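GphF (PDB 6MFC) acts as a decarboxylase built on the GNAT acetyltransferase fold and probably serves the initiation of polyketide biosynthesis. Local coordinates at residues E43-P48 with N118-V123; S34-L39 with E57-V62; A49-S54 with G200-D205; R27-R32 with C69-H74. One frame throughout, in Å; residues are numbered along the deposited sequence.

Contact 1: residues E43-P48 with N118-V123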
loop_
_atom_site.group_PDB
_atom_site.type_symbol
_atom_site.label_atom_id
_atom_site.label_comp_id
_atom_site.label_asym_id
_atom_site.label_seq_id
_atom_site.Cartn_x
_atom_site.Cartn_y
_atom_site.Cartn_z
ATOM N N GLU A 43 0.193 -7.635 11.020
ATOM C CA GLU A 43 -0.440 -8.082 9.785
ATOM C C GLU A 43 -1.727 -8.848 10.068
ATOM O O GLU A 43 -2.693 -8.752 9.303
ATOM C CB GLU A 43 0.536 -8.945 8.983
ATOM C CG GLU A 43 0.051 -9.343 7.598
ATOM C CD GLU A 43 0.257 -8.250 6.566
ATOM O OE1 GLU A 43 0.602 -7.113 6.952
ATOM O OE2 GLU A 43 0.079 -8.535 5.364
ATOM N N ALA A 44 -1.761 -9.606 11.166
ATOM C CA ALA A 44 -2.941 -10.410 11.465
ATOM C C ALA A 44 -4.097 -9.555 11.968
ATOM O O ALA A 44 -5.263 -9.898 11.742
ATOM C CB ALA A 44 -2.596 -11.493 12.485
ATOM N N ARG A 45 -3.798 -8.450 12.653
ATOM C CA ARG A 45 -4.849 -7.555 13.124
ATOM C C ARG A 45 -5.407 -6.687 12.003
ATOM O O ARG A 45 -6.588 -6.324 12.039
ATOM C CB ARG A 45 -4.320 -6.666 14.252
ATOM C CG ARG A 45 -4.043 -7.405 15.546
ATOM C CD ARG A 45 -3.353 -6.504 16.559
ATOM N NE ARG A 45 -4.011 -6.545 17.862
ATOM C CZ ARG A 45 -4.882 -5.636 18.287
ATOM N NH1 ARG A 45 -5.199 -4.605 17.515
ATOM N NH2 ARG A 45 -5.435 -5.753 19.487
ATOM N N CYS A 46 -4.587 -6.346 11.008
ATOM C CA CYS A 46 -5.047 -5.433 9.969
ATOM C C CYS A 46 -5.787 -6.149 8.846
ATOM O O CYS A 46 -6.635 -5.538 8.187
ATOM C CB CYS A 46 -3.866 -4.652 9.401
ATOM S SG CYS A 46 -3.027 -3.600 10.606
ATOM N N TRP A 47 -5.501 -7.431 8.618
ATOM C CA TRP A 47 -6.060 -8.129 7.474
ATOM C C TRP A 47 -6.648 -9.471 7.884
ATOM O O TRP A 47 -6.115 -10.142 8.778
ATOM C CB TRP A 47 -4.989 -8.351 6.398
ATOM C CG TRP A 47 -4.365 -7.087 5.914
ATOM C CD1 TRP A 47 -3.221 -6.507 6.377
ATOM C CD2 TRP A 47 -4.855 -6.238 4.873
ATOM N NE1 TRP A 47 -2.965 -5.349 5.684
ATOM C CE2 TRP A 47 -3.955 -5.161 4.754
ATOM C CE3 TRP A 47 -5.967 -6.284 4.027
ATOM C CZ2 TRP A 47 -4.132 -4.139 3.823
ATOM C CZ3 TRP A 47 -6.142 -5.270 3.103
ATOM C CH2 TRP A 47 -5.229 -4.212 3.009
ATOM N N PRO A 48 -7.744 -9.886 7.255
ATOM C CA PRO A 48 -8.232 -11.254 7.448
ATOM C C PRO A 48 -7.298 -12.258 6.790
ATOM O O PRO A 48 -6.464 -11.913 5.950
ATOM C CB PRO A 48 -9.606 -11.243 6.772
ATOM C CG PRO A 48 -9.506 -10.155 5.756
ATOM C CD PRO A 48 -8.608 -9.109 6.349
ATOM N N ASN A 118 0.227 -0.658 6.925
ATOM C CA ASN A 118 -0.677 -1.187 7.936
ATOM C C ASN A 118 -0.639 -0.303 9.172
ATOM O O ASN A 118 0.440 0.107 9.617
ATOM C CB ASN A 118 -0.308 -2.624 8.309
ATOM C CG ASN A 118 -0.368 -3.566 7.127
ATOM O OD1 ASN A 118 -1.190 -3.399 6.226
ATOM N ND2 ASN A 118 0.505 -4.568 7.123
ATOM N N VAL A 119 -1.816 -0.002 9.713
ATOM C CA VAL A 119 -1.957 0.680 10.991
ATOM C C VAL A 119 -2.927 -0.131 11.836
ATOM O O VAL A 119 -3.981 -0.549 11.343
ATOM C CB VAL A 119 -2.455 2.128 10.826
ATOM C CG1 VAL A 119 -2.524 2.818 12.180
ATOM C CG2 VAL A 119 -1.548 2.896 9.876
ATOM N N ASP A 120 -2.564 -0.365 13.094
ATOM C CA ASP A 120 -3.369 -1.213 13.963
ATOM C C ASP A 120 -4.785 -0.655 14.067
ATOM O O ASP A 120 -4.955 0.556 14.267
ATOM C CB ASP A 120 -2.728 -1.311 15.348
ATOM C CG ASP A 120 -3.337 -2.412 16.203
ATOM O OD1 ASP A 120 -4.556 -2.364 16.475
ATOM O OD2 ASP A 120 -2.593 -3.331 16.604
ATOM N N PRO A 121 -5.819 -1.488 13.918
ATOM C CA PRO A 121 -7.197 -0.975 13.999
ATOM C C PRO A 121 -7.539 -0.331 15.331
ATOM O O PRO A 121 -8.509 0.433 15.397
ATOM C CB PRO A 121 -8.051 -2.224 13.748
ATOM C CG PRO A 121 -7.157 -3.146 12.985
ATOM C CD PRO A 121 -5.777 -2.907 13.525
ATOM N N ALA A 122 -6.782 -0.610 16.392
ATOM C CA ALA A 122 -7.049 -0.010 17.692
ATOM C C ALA A 122 -6.505 1.407 17.820
ATOM O O ALA A 122 -6.817 2.082 18.806
ATOM C CB ALA A 122 -6.465 -0.883 18.804
ATOM N N VAL A 123 -5.708 1.873 16.858
ATOM C CA VAL A 123 -5.107 3.200 16.935
ATOM C C VAL A 123 -5.516 4.019 15.717
ATOM O O VAL A 123 -4.711 4.773 15.161
ATOM C CB VAL A 123 -3.573 3.112 17.045
ATOM C CG1 VAL A 123 -3.020 4.319 17.787
ATOM C CG2 VAL A 123 -3.156 1.821 17.733
HETATM O O HOH W 1 1.460 -5.760 4.376
#

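Contact 2: residues S34-L39 with E57-V62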
loop_
_atom_site.group_PDB
_atom_site.type_symbol
_atom_site.label_atom_id
_atom_site.label_comp_id
_atom_site.label_asym_id
_atom_site.label_seq_id
_atom_site.Cartn_x
_atom_site.Cartn_y
_atom_site.Cartn_z
ATOM N N SER A 34 14.434 -8.347 13.364
ATOM C CA SER A 34 13.989 -8.749 14.696
ATOM C C SER A 34 12.519 -8.419 14.929
ATOM O O SER A 34 11.862 -9.073 15.748
ATOM C CB SER A 34 14.855 -8.075 15.761
ATOM O OG SER A 34 15.747 -7.144 15.172
ATOM N N ASP A 35 11.988 -7.420 14.229
ATOM C CA ASP A 35 10.594 -7.020 14.371
ATOM C C ASP A 35 9.633 -7.951 13.648
ATOM O O ASP A 35 8.436 -7.650 13.586
ATOM C CB ASP A 35 10.407 -5.595 13.852
ATOM C CG ASP A 35 11.441 -4.640 14.399
ATOM O OD1 ASP A 35 12.308 -5.085 15.178
ATOM O OD2 ASP A 35 11.390 -3.443 14.047
ATOM N N LEU A 36 10.127 -9.071 13.117
ATOM C CA LEU A 36 9.307 -9.916 12.256
ATOM C C LEU A 36 8.093 -10.466 12.994
ATOM O O LEU A 36 6.994 -10.531 12.432
ATOM C CB LEU A 36 10.157 -11.052 11.689
ATOM C CG LEU A 36 9.484 -12.012 10.711
ATOM C CD1 LEU A 36 8.914 -11.258 9.522
ATOM C CD2 LEU A 36 10.481 -13.063 10.256
ATOM N N ASP A 37 8.266 -10.860 14.260
ATOM C CA ASP A 37 7.137 -11.387 15.021
ATOM C C ASP A 37 6.078 -10.320 15.260
ATOM O O ASP A 37 4.880 -10.626 15.281
ATOM C CB ASP A 37 7.621 -11.962 16.350
ATOM C CG ASP A 37 8.700 -13.008 16.170
ATOM O OD1 ASP A 37 9.800 -12.648 15.701
ATOM O OD2 ASP A 37 8.451 -14.186 16.501
ATOM N N ALA A 38 6.496 -9.067 15.439
ATOM C CA ALA A 38 5.539 -7.979 15.588
ATOM C C ALA A 38 4.909 -7.610 14.252
ATOM O O ALA A 38 3.714 -7.299 14.190
ATOM C CB ALA A 38 6.219 -6.761 16.214
ATOM N N LEU A 39 5.696 -7.641 13.172
ATOM C CA LEU A 39 5.154 -7.332 11.853
ATOM C C LEU A 39 4.114 -8.359 11.424
ATOM O O LEU A 39 3.137 -8.011 10.752
ATOM C CB LEU A 39 6.284 -7.250 10.827
ATOM C CG LEU A 39 7.307 -6.132 11.049
ATOM C CD1 LEU A 39 8.373 -6.141 9.961
ATOM C CD2 LEU A 39 6.618 -4.778 11.124
ATOM N N GLU A 57 7.097 -13.590 3.218
ATOM C CA GLU A 57 6.989 -12.381 2.406
ATOM C C GLU A 57 7.345 -11.139 3.211
ATOM O O GLU A 57 8.032 -10.243 2.706
ATOM C CB GLU A 57 5.580 -12.252 1.825
ATOM C CG GLU A 57 5.332 -10.928 1.109
ATOM C CD GLU A 57 6.258 -10.717 -0.081
ATOM O OE1 GLU A 57 6.667 -11.718 -0.707
ATOM O OE2 GLU A 57 6.577 -9.550 -0.393
ATOM N N LEU A 58 6.884 -11.064 4.462
ATOM C CA LEU A 58 7.230 -9.923 5.304
ATOM C C LEU A 58 8.733 -9.841 5.524
ATOM O O LEU A 58 9.305 -8.746 5.550
ATOM C CB LEU A 58 6.490 -10.007 6.638
ATOM C CG LEU A 58 4.991 -9.708 6.569
ATOM C CD1 LEU A 58 4.386 -9.637 7.964
ATOM C CD2 LEU A 58 4.741 -8.417 5.801
ATOM N N LEU A 59 9.394 -10.991 5.675
ATOM C CA LEU A 59 10.849 -10.989 5.769
ATOM C C LEU A 59 11.482 -10.622 4.433
ATOM O O LEU A 59 12.507 -9.932 4.395
ATOM C CB LEU A 59 11.351 -12.349 6.243
ATOM C CG LEU A 59 12.864 -12.484 6.412
ATOM C CD1 LEU A 59 13.348 -11.656 7.593
ATOM C CD2 LEU A 59 13.261 -13.939 6.570
ATOM N N ARG A 60 10.880 -11.071 3.327
ATOM C CA ARG A 60 11.415 -10.766 2.005
ATOM C C ARG A 60 11.461 -9.263 1.758
ATOM O O ARG A 60 12.406 -8.758 1.144
ATOM C CB ARG A 60 10.575 -11.453 0.929
ATOM C CG ARG A 60 11.204 -11.424 -0.452
ATOM C CD ARG A 60 10.166 -11.231 -1.548
ATOM N NE ARG A 60 9.592 -9.888 -1.539
ATOM C CZ ARG A 60 10.206 -8.810 -2.023
ATOM N NH1 ARG A 60 11.420 -8.916 -2.548
ATOM N NH2 ARG A 60 9.612 -7.626 -1.977
ATOM N N ARG A 61 10.449 -8.532 2.231
ATOM C CA ARG A 61 10.406 -7.089 2.008
ATOM C C ARG A 61 11.479 -6.371 2.819
ATOM O O ARG A 61 12.217 -5.533 2.287
ATOM C CB ARG A 61 9.024 -6.545 2.364
ATOM C CG ARG A 61 7.881 -7.179 1.596
ATOM C CD ARG A 61 6.545 -6.688 2.118
ATOM N NE ARG A 61 5.429 -7.388 1.494
ATOM C CZ ARG A 61 4.153 -7.173 1.798
ATOM N NH1 ARG A 61 3.833 -6.277 2.721
ATOM N NH2 ARG A 61 3.197 -7.855 1.181
ATOM N N VAL A 62 11.571 -6.682 4.113
ATOM C CA VAL A 62 12.487 -5.958 4.989
ATOM C C VAL A 62 13.934 -6.207 4.588
ATOM O O VAL A 62 14.771 -5.298 4.650
ATOM C CB VAL A 62 12.228 -6.340 6.458
ATOM C CG1 VAL A 62 13.233 -5.664 7.375
ATOM C CG2 VAL A 62 10.807 -5.968 6.853
#

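Contact 3: residues A49-S54 with G200-D205. With GOL (glycerol), chain D.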
loop_
_atom_site.group_PDB
_atom_site.type_symbol
_atom_site.label_atom_id
_atom_site.label_comp_id
_atom_site.label_asym_id
_atom_site.label_seq_id
_atom_site.Cartn_x
_atom_site.Cartn_y
_atom_site.Cartn_z
ATOM N N ALA A 49 -7.466 -13.521 7.183
ATOM C CA ALA A 49 -6.546 -14.587 6.781
ATOM C C ALA A 49 -6.249 -14.636 5.285
ATOM O O ALA A 49 -5.066 -14.745 4.925
ATOM C CB ALA A 49 -7.090 -15.935 7.276
ATOM N N PRO A 50 -7.230 -14.565 4.375
ATOM C CA PRO A 50 -6.891 -14.669 2.944
ATOM C C PRO A 50 -6.044 -13.522 2.417
ATOM O O PRO A 50 -5.419 -13.679 1.360
ATOM C CB PRO A 50 -8.264 -14.701 2.256
ATOM C CG PRO A 50 -9.210 -15.147 3.311
ATOM C CD PRO A 50 -8.691 -14.539 4.573
ATOM N N LEU A 51 -5.998 -12.380 3.103
ATOM C CA LEU A 51 -5.281 -11.210 2.611
ATOM C C LEU A 51 -4.020 -10.903 3.411
ATOM O O LEU A 51 -3.463 -9.809 3.269
ATOM C CB LEU A 51 -6.201 -9.984 2.600
ATOM C CG LEU A 51 -7.281 -9.898 1.516
ATOM C CD1 LEU A 51 -8.504 -10.731 1.877
ATOM C CD2 LEU A 51 -7.671 -8.449 1.265
ATOM N N ARG A 52 -3.553 -11.834 4.237
ATOM C CA ARG A 52 -2.367 -11.609 5.051
ATOM C C ARG A 52 -1.113 -12.054 4.313
ATOM O O ARG A 52 -1.091 -13.113 3.678
ATOM C CB ARG A 52 -2.462 -12.362 6.379
ATOM C CG ARG A 52 -3.656 -11.997 7.228
ATOM C CD ARG A 52 -3.492 -12.529 8.638
ATOM N NE ARG A 52 -4.686 -12.311 9.448
ATOM C CZ ARG A 52 -5.368 -13.281 10.047
ATOM N NH1 ARG A 52 -4.968 -14.540 9.939
ATOM N NH2 ARG A 52 -6.444 -12.990 10.763
ATOM N N ALA A 53 -0.065 -11.241 4.405
ATOM C CA ALA A 53 1.236 -11.667 3.922
ATOM C C ALA A 53 1.802 -12.745 4.839
ATOM O O ALA A 53 1.561 -12.754 6.048
ATOM C CB ALA A 53 2.201 -10.484 3.845
ATOM N N SER A 54 2.552 -13.668 4.249
ATOM C CA SER A 54 3.192 -14.700 5.042
ATOM C C SER A 54 4.392 -14.123 5.787
ATOM O O SER A 54 4.875 -13.024 5.492
ATOM C CB SER A 54 3.628 -15.864 4.155
ATOM O OG SER A 54 4.636 -15.453 3.249
ATOM N N GLY A 200 -7.412 -8.891 -12.302
ATOM C CA GLY A 200 -6.849 -10.104 -11.733
ATOM C C GLY A 200 -5.568 -9.889 -10.962
ATOM O O GLY A 200 -4.761 -10.816 -10.842
ATOM N N TYR A 201 -5.357 -8.680 -10.435
ATOM C CA TYR A 201 -4.141 -8.396 -9.678
ATOM C C TYR A 201 -4.039 -9.279 -8.441
ATOM O O TYR A 201 -2.955 -9.775 -8.112
ATOM C CB TYR A 201 -4.107 -6.918 -9.288
ATOM C CG TYR A 201 -3.041 -6.561 -8.275
ATOM C CD1 TYR A 201 -1.755 -6.228 -8.677
ATOM C CD2 TYR A 201 -3.326 -6.541 -6.913
ATOM C CE1 TYR A 201 -0.780 -5.897 -7.755
ATOM C CE2 TYR A 201 -2.357 -6.214 -5.985
ATOM C CZ TYR A 201 -1.086 -5.892 -6.411
ATOM O OH TYR A 201 -0.118 -5.563 -5.488
ATOM N N ARG A 202 -5.153 -9.484 -7.745
ATOM C CA ARG A 202 -5.172 -10.201 -6.470
ATOM C C ARG A 202 -6.441 -11.036 -6.422
ATOM O O ARG A 202 -7.456 -10.626 -5.845
ATOM C CB ARG A 202 -5.097 -9.222 -5.297
ATOM C CG ARG A 202 -4.760 -9.839 -3.954
ATOM C CD ARG A 202 -4.580 -8.747 -2.913
ATOM N NE ARG A 202 -4.154 -9.271 -1.621
ATOM C CZ ARG A 202 -3.933 -8.516 -0.550
ATOM N NH1 ARG A 202 -4.099 -7.202 -0.618
ATOM N NH2 ARG A 202 -3.547 -9.073 0.589
ATOM N N PRO A 203 -6.420 -12.226 -7.028
ATOM C CA PRO A 203 -7.663 -13.007 -7.171
ATOM C C PRO A 203 -8.345 -13.347 -5.857
ATOM O O PRO A 203 -9.563 -13.571 -5.857
ATOM C CB PRO A 203 -7.198 -14.274 -7.899
ATOM C CG PRO A 203 -5.963 -13.856 -8.624
ATOM C CD PRO A 203 -5.290 -12.854 -7.732
ATOM N N GLU A 204 -7.615 -13.402 -4.743
ATOM C CA GLU A 204 -8.250 -13.664 -3.456
ATOM C C GLU A 204 -8.961 -12.443 -2.890
ATOM O O GLU A 204 -9.702 -12.578 -1.910
ATOM C CB GLU A 204 -7.220 -14.175 -2.444
ATOM C CG GLU A 204 -6.118 -13.184 -2.101
ATOM C CD GLU A 204 -4.940 -13.260 -3.052
ATOM O OE1 GLU A 204 -5.081 -13.864 -4.137
ATOM O OE2 GLU A 204 -3.866 -12.721 -2.710
ATOM N N ASP A 205 -8.756 -11.263 -3.478
ATOM C CA ASP A 205 -9.432 -10.039 -3.048
ATOM C C ASP A 205 -10.775 -9.967 -3.770
ATOM O O ASP A 205 -10.955 -9.255 -4.760
ATOM C CB ASP A 205 -8.558 -8.824 -3.333
ATOM C CG ASP A 205 -9.020 -7.583 -2.596
ATOM O OD1 ASP A 205 -10.051 -7.652 -1.892
ATOM O OD2 ASP A 205 -8.345 -6.538 -2.719
HETATM C C1 GOL D . 0.074 -6.727 1.132
HETATM O O1 GOL D . 0.485 -5.589 1.821
HETATM C C2 GOL D . -0.279 -7.789 2.196
HETATM O O2 GOL D . -0.597 -9.015 1.625
HETATM C C3 GOL D . -1.463 -7.177 2.982
HETATM O O3 GOL D . -2.365 -6.690 2.041
HETATM O O HOH W 2 -3.410 -11.798 -0.150
#

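Contact 4: residues R27-R32 with C69-H74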
loop_
_atom_site.group_PDB
_atom_site.type_symbol
_atom_site.label_atom_id
_atom_site.label_comp_id
_atom_site.label_asym_id
_atom_site.label_seq_id
_atom_site.Cartn_x
_atom_site.Cartn_y
_atom_site.Cartn_z
ATOM N N ARG A 27 7.368 7.213 17.480
ATOM C CA ARG A 27 8.735 7.094 16.992
ATOM C C ARG A 27 8.740 6.213 15.754
ATOM O O ARG A 27 8.204 5.101 15.780
ATOM C CB ARG A 27 9.667 6.514 18.062
ATOM C CG ARG A 27 11.029 6.103 17.521
ATOM C CD ARG A 27 12.017 5.801 18.636
ATOM N NE ARG A 27 13.273 5.266 18.115
ATOM C CZ ARG A 27 13.603 3.980 18.138
ATOM N NH1 ARG A 27 12.774 3.090 18.665
ATOM N NH2 ARG A 27 14.766 3.581 17.639
ATOM N N ILE A 28 9.342 6.710 14.679
ATOM C CA ILE A 28 9.429 5.993 13.412
ATOM C C ILE A 28 10.884 5.624 13.169
ATOM O O ILE A 28 11.776 6.472 13.287
ATOM C CB ILE A 28 8.865 6.830 12.250
ATOM C CG1 ILE A 28 7.341 6.923 12.356
ATOM C CG2 ILE A 28 9.278 6.237 10.913
ATOM C CD1 ILE A 28 6.696 7.724 11.247
ATOM N N ARG A 29 11.123 4.356 12.841
ATOM C CA ARG A 29 12.460 3.862 12.553
ATOM C C ARG A 29 12.368 2.815 11.454
ATOM O O ARG A 29 11.284 2.335 11.114
ATOM C CB ARG A 29 13.126 3.274 13.804
ATOM C CG ARG A 29 12.368 2.109 14.421
ATOM C CD ARG A 29 13.214 1.385 15.456
ATOM N NE ARG A 29 12.498 0.266 16.062
ATOM C CZ ARG A 29 12.424 -0.951 15.533
ATOM N NH1 ARG A 29 13.021 -1.213 14.378
ATOM N NH2 ARG A 29 11.750 -1.907 16.157
ATOM N N HIS A 30 13.523 2.460 10.894
ATOM C CA HIS A 30 13.561 1.432 9.865
ATOM C C HIS A 30 13.170 0.077 10.445
ATOM O O HIS A 30 13.421 -0.222 11.616
ATOM C CB HIS A 30 14.955 1.343 9.239
ATOM C CG HIS A 30 15.221 2.385 8.199
ATOM N ND1 HIS A 30 14.373 2.609 7.136
ATOM C CD2 HIS A 30 16.248 3.257 8.051
ATOM C CE1 HIS A 30 14.861 3.579 6.382
ATOM N NE2 HIS A 30 15.999 3.988 6.916
ATOM N N ALA A 31 12.543 -0.745 9.611
ATOM C CA ALA A 31 12.195 -2.094 10.026
ATOM C C ALA A 31 13.449 -2.955 10.108
ATOM O O ALA A 31 14.336 -2.872 9.253
ATOM C CB ALA A 31 11.190 -2.712 9.055
ATOM N N ARG A 32 13.527 -3.772 11.154
ATOM C CA ARG A 32 14.626 -4.702 11.342
ATOM C C ARG A 32 14.104 -6.133 11.311
ATOM O O ARG A 32 12.938 -6.377 11.641
ATOM C CB ARG A 32 15.351 -4.455 12.672
ATOM C CG ARG A 32 15.832 -3.027 12.880
ATOM C CD ARG A 32 16.657 -2.912 14.154
ATOM N NE ARG A 32 15.911 -3.334 15.336
ATOM C CZ ARG A 32 15.419 -2.501 16.248
ATOM N NH1 ARG A 32 15.600 -1.194 16.123
ATOM N NH2 ARG A 32 14.752 -2.977 17.292
ATOM N N CYS A 69 11.718 0.360 4.459
ATOM C CA CYS A 69 10.647 -0.127 5.316
ATOM C C CYS A 69 10.758 0.553 6.671
ATOM O O CYS A 69 11.857 0.657 7.227
ATOM C CB CYS A 69 10.707 -1.651 5.470
ATOM S SG CYS A 69 10.512 -2.564 3.916
ATOM N N TRP A 70 9.628 1.022 7.196
ATOM C CA TRP A 70 9.591 1.724 8.469
ATOM C C TRP A 70 8.512 1.139 9.368
ATOM O O TRP A 70 7.526 0.567 8.896
ATOM C CB TRP A 70 9.329 3.224 8.287
ATOM C CG TRP A 70 10.408 3.942 7.549
ATOM C CD1 TRP A 70 11.443 4.646 8.090
ATOM C CD2 TRP A 70 10.557 4.033 6.129
ATOM N NE1 TRP A 70 12.230 5.171 7.094
ATOM C CE2 TRP A 70 11.707 4.808 5.881
ATOM C CE3 TRP A 70 9.830 3.535 5.043
ATOM C CZ2 TRP A 70 12.148 5.095 4.591
ATOM C CZ3 TRP A 70 10.269 3.822 3.764
ATOM C CH2 TRP A 70 11.417 4.593 3.548
ATOM N N VAL A 71 8.711 1.297 10.673
ATOM C CA VAL A 71 7.721 0.930 11.673
ATOM C C VAL A 71 7.407 2.161 12.509
ATOM O O VAL A 71 8.254 3.040 12.701
ATOM C CB VAL A 71 8.197 -0.233 12.571
ATOM C CG1 VAL A 71 8.355 -1.506 11.755
ATOM C CG2 VAL A 71 9.504 0.129 13.259
ATOM N N LEU A 72 6.171 2.229 12.993
ATOM C CA LEU A 72 5.732 3.290 13.886
ATOM C C LEU A 72 5.479 2.700 15.266
ATOM O O LEU A 72 4.739 1.719 15.400
ATOM C CB LEU A 72 4.471 3.976 13.354
ATOM C CG LEU A 72 3.807 5.011 14.267
ATOM C CD1 LEU A 72 4.813 6.031 14.774
ATOM C CD2 LEU A 72 2.680 5.707 13.530
ATOM N N LEU A 73 6.095 3.296 16.282
ATOM C CA LEU A 73 6.020 2.795 17.646
ATOM C C LEU A 73 5.090 3.668 18.476
ATOM O O LEU A 73 5.242 4.893 18.507
ATOM C CB LEU A 73 7.408 2.755 18.287
ATOM C CG LEU A 73 8.450 1.872 17.602
ATOM C CD1 LEU A 73 9.734 1.858 18.406
ATOM C CD2 LEU A 73 7.913 0.468 17.425
ATOM N N HIS A 74 4.134 3.032 19.148
ATOM C CA HIS A 74 3.251 3.711 20.089
ATOM C C HIS A 74 3.130 2.839 21.329
ATOM O O HIS A 74 2.733 1.674 21.229
ATOM C CB HIS A 74 1.875 3.978 19.475
ATOM C CG HIS A 74 0.953 4.746 20.370
ATOM N ND1 HIS A 74 1.146 6.076 20.672
ATOM C CD2 HIS A 74 -0.165 4.367 21.032
ATOM C CE1 HIS A 74 0.186 6.486 21.481
ATOM N NE2 HIS A 74 -0.623 5.468 21.715
#

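Contact 1: residues E43-P48 with N118-V123
Cys46, Trp47 and Asn118 make up the close-packed part of this contact. The Cys46 sulfur leans over the backbone of the strand end, with SG 3.3 Å from Val119 O and 3.7 Å from Asn118 CB. Beside it the Trp47 indole presents its N-H edge to the amide of Asn118. NE1 donates to Asn118 OD1 over 2.7 Å, nearly straight at 164°; the oxygen lies in the ring plane, but the donor stands well above the amide's own plane. The amide nitrogen, ND2, lies 2.6 Å from Glu43 OE1 and donates to a water, while Glu43 OE2 accepts from the backbone N of Ala53. Thus the last turn of helix 36-46 is joined to the end of strand 111-119, the place in a GNAT fold where the chain leaves the central sheet toward the helix that follows, here 128-140. Toward solvent the fit loosens. Arg45, an exposed side chain, reaches past Pro121 to form a salt bridge from NH1 to Asp120 OD1 (2.6 Å), guanidinium and carboxylate planes turned 40° apart. On its anti lone pair the same oxygen receives Ala122 N at 2.8 Å, closing an Asx turn.

Contact 2: residues S34-L39 with E57-V62
Leu36 and Leu39 on one helix meet Leu58, Leu59 and Val62 on the next; the side chains that meet are all apolar and no hydrogen bond crosses the interface. Leu36 forks over the second helix with its two methyls divided between neighbours. CD1 settles near the backbone, 4.0 Å from Leu58 CB, whereas CD2 reaches Leu59 CD1 at 4.2 Å. With chi1 at -177°, the isobutyl group swings away from the backbone N of Leu36 and across to the facing helix. A turn further on, Leu39 works at two levels: its CB lies 4.2 Å from Leu58 CD1, and its own CD1 extends to Val62 CG2 at 4.0 Å. Leu58 CD1 also rests against the carbonyl oxygen of Leu39.

Polar interactions run within helix 55-64 instead. One carboxylate oxygen, Glu57 OE2, accepts from Arg61 NE (3.1 Å) and from Arg60 NE (3.2 Å), each bond lying in the plane of its guanidinium group. The resulting salt-bridge network probably offsets part of the positive charge of the two arginines.

Around this buried seam, strand 77-87 supplies Tyr83, which touches both Leu39 and Leu58 and forms a cation-pi pair with Arg61. Strand 70-74 places Val71 against Leu39, and Ala31, just after strand 27-30, lies beside Val62, so the paired helices pack on the sheet of the GNAT fold.

Contact 3: residues A49-S54 with G200-D205
Leu51 and Arg202 meet at about a right angle, the leucine lying over one face of the guanidinium group. Leu51 CD2 sits above the centre of that flat group, 4.2 Å from Arg202 CZ, and Leu51 CB approaches NH2 to 3.5 Å. The Leu51 carbonyl oxygen lies 2.8 Å from Arg202 NH2.

Arg202 reaches this place as a straight rod, its chain extended from CG to NE, and its planar end is occupied along the edge. A glycerol, probably from the crystallisation liquor, accepts from both terminal nitrogens through O3, at 3.0 Å from Arg202 NH2. A water also accepts from NH2 and donates in turn to Pro50 O and Glu204 OE2, so that one solvent molecule ties the two loops together.

Glu204 is the third contributor. Its CG takes the crowded position between backbone N and carbonyl carbon (chi1 63°) and lies 3.6 Å from Pro50 O. A bend at chi2 then brings OE2 round to Arg202 NE, a long salt bridge of 3.6 Å. A type I beta turn from Arg202 to Asp205, closed by Asp205 N to Arg202 O, shapes the loop that carries both side chains.

The contact joins the loop between helices 36-46 and 55-64 to the connection between strands 193-198 and 212-218. Arg154 touches Leu51 and forms a salt bridge with Asp205, while His98 and the carbonyl of Leu115, from strand 111-119, also bind the glycerol.

Contact 4: residues R27-R32 with C69-H74
Arg29 and Val71 are a hydrogen-bonded pair in an antiparallel beta ladder, by which strand 27-30 forms one border of the central GNAT sheet beside strand 70-74. Their reciprocal backbone bonds are Val71 N to Arg29 O at 2.8 Å and Arg29 N to Val71 O at 3.2 Å.

The Arg29 side chain traces the packing on its face of the sheet. From CB, chi1 of 60° sets CG between the backbone N and the carbonyl carbon, 3.7 Å from Val71 CG2. The chain then runs extended, and NE comes 4.0 Å from Leu73 CD1. At the guanidinium, CZ lies over Val71 CG2, so a methyl group covers the centre of one face. Of the terminal nitrogens, NH1 makes a weak bond to His30 O, and NH2 forms a salt bridge with Asp35.

On the other face, Ile28 divides its branches: CG1 packs on Leu72 CD1 at 3.6 Å and CG2 on the indole CD1 of Trp70. Leu132 and Phe135 of helix 128-140 cover this isoleucine.

At the end of the ladder where strand 27-30 finishes, the His30 and Trp70 side chains run the same way, with His30 ND1 over one face of the indole near its rim and the ring planes oblique at 33°. Here Cys69 O takes two donors, His30 ND1 at 3.2 Å and Ala31 N at 2.8 Å, which reach it from opposite faces of its carbonyl plane.

Together the four contacts illustrate how chemistry follows depth in a fold. Contact 2 is buried, with apolar side chains meeting and no hydrogen bond between its segments; contact 3, at the surface, is built round a charged side chain and a bridging water, with a glycerol probably from the crystallisation liquor alongside. Contacts 1 and 4 are partly buried and mix both modes, but contact 4 alone is a strand ladder. Helix 36-46 serves contacts 1 and 2, where Glu43 CB touches Leu58 CD1. The chain passes straight from contact 1 into contact 3, linked by Arg52 NE to Trp47 O. Contact 2 is nested within the loop closed by contact 4, Arg61 O packing on Cys69 SG; contacts 3 and 4 do not touch.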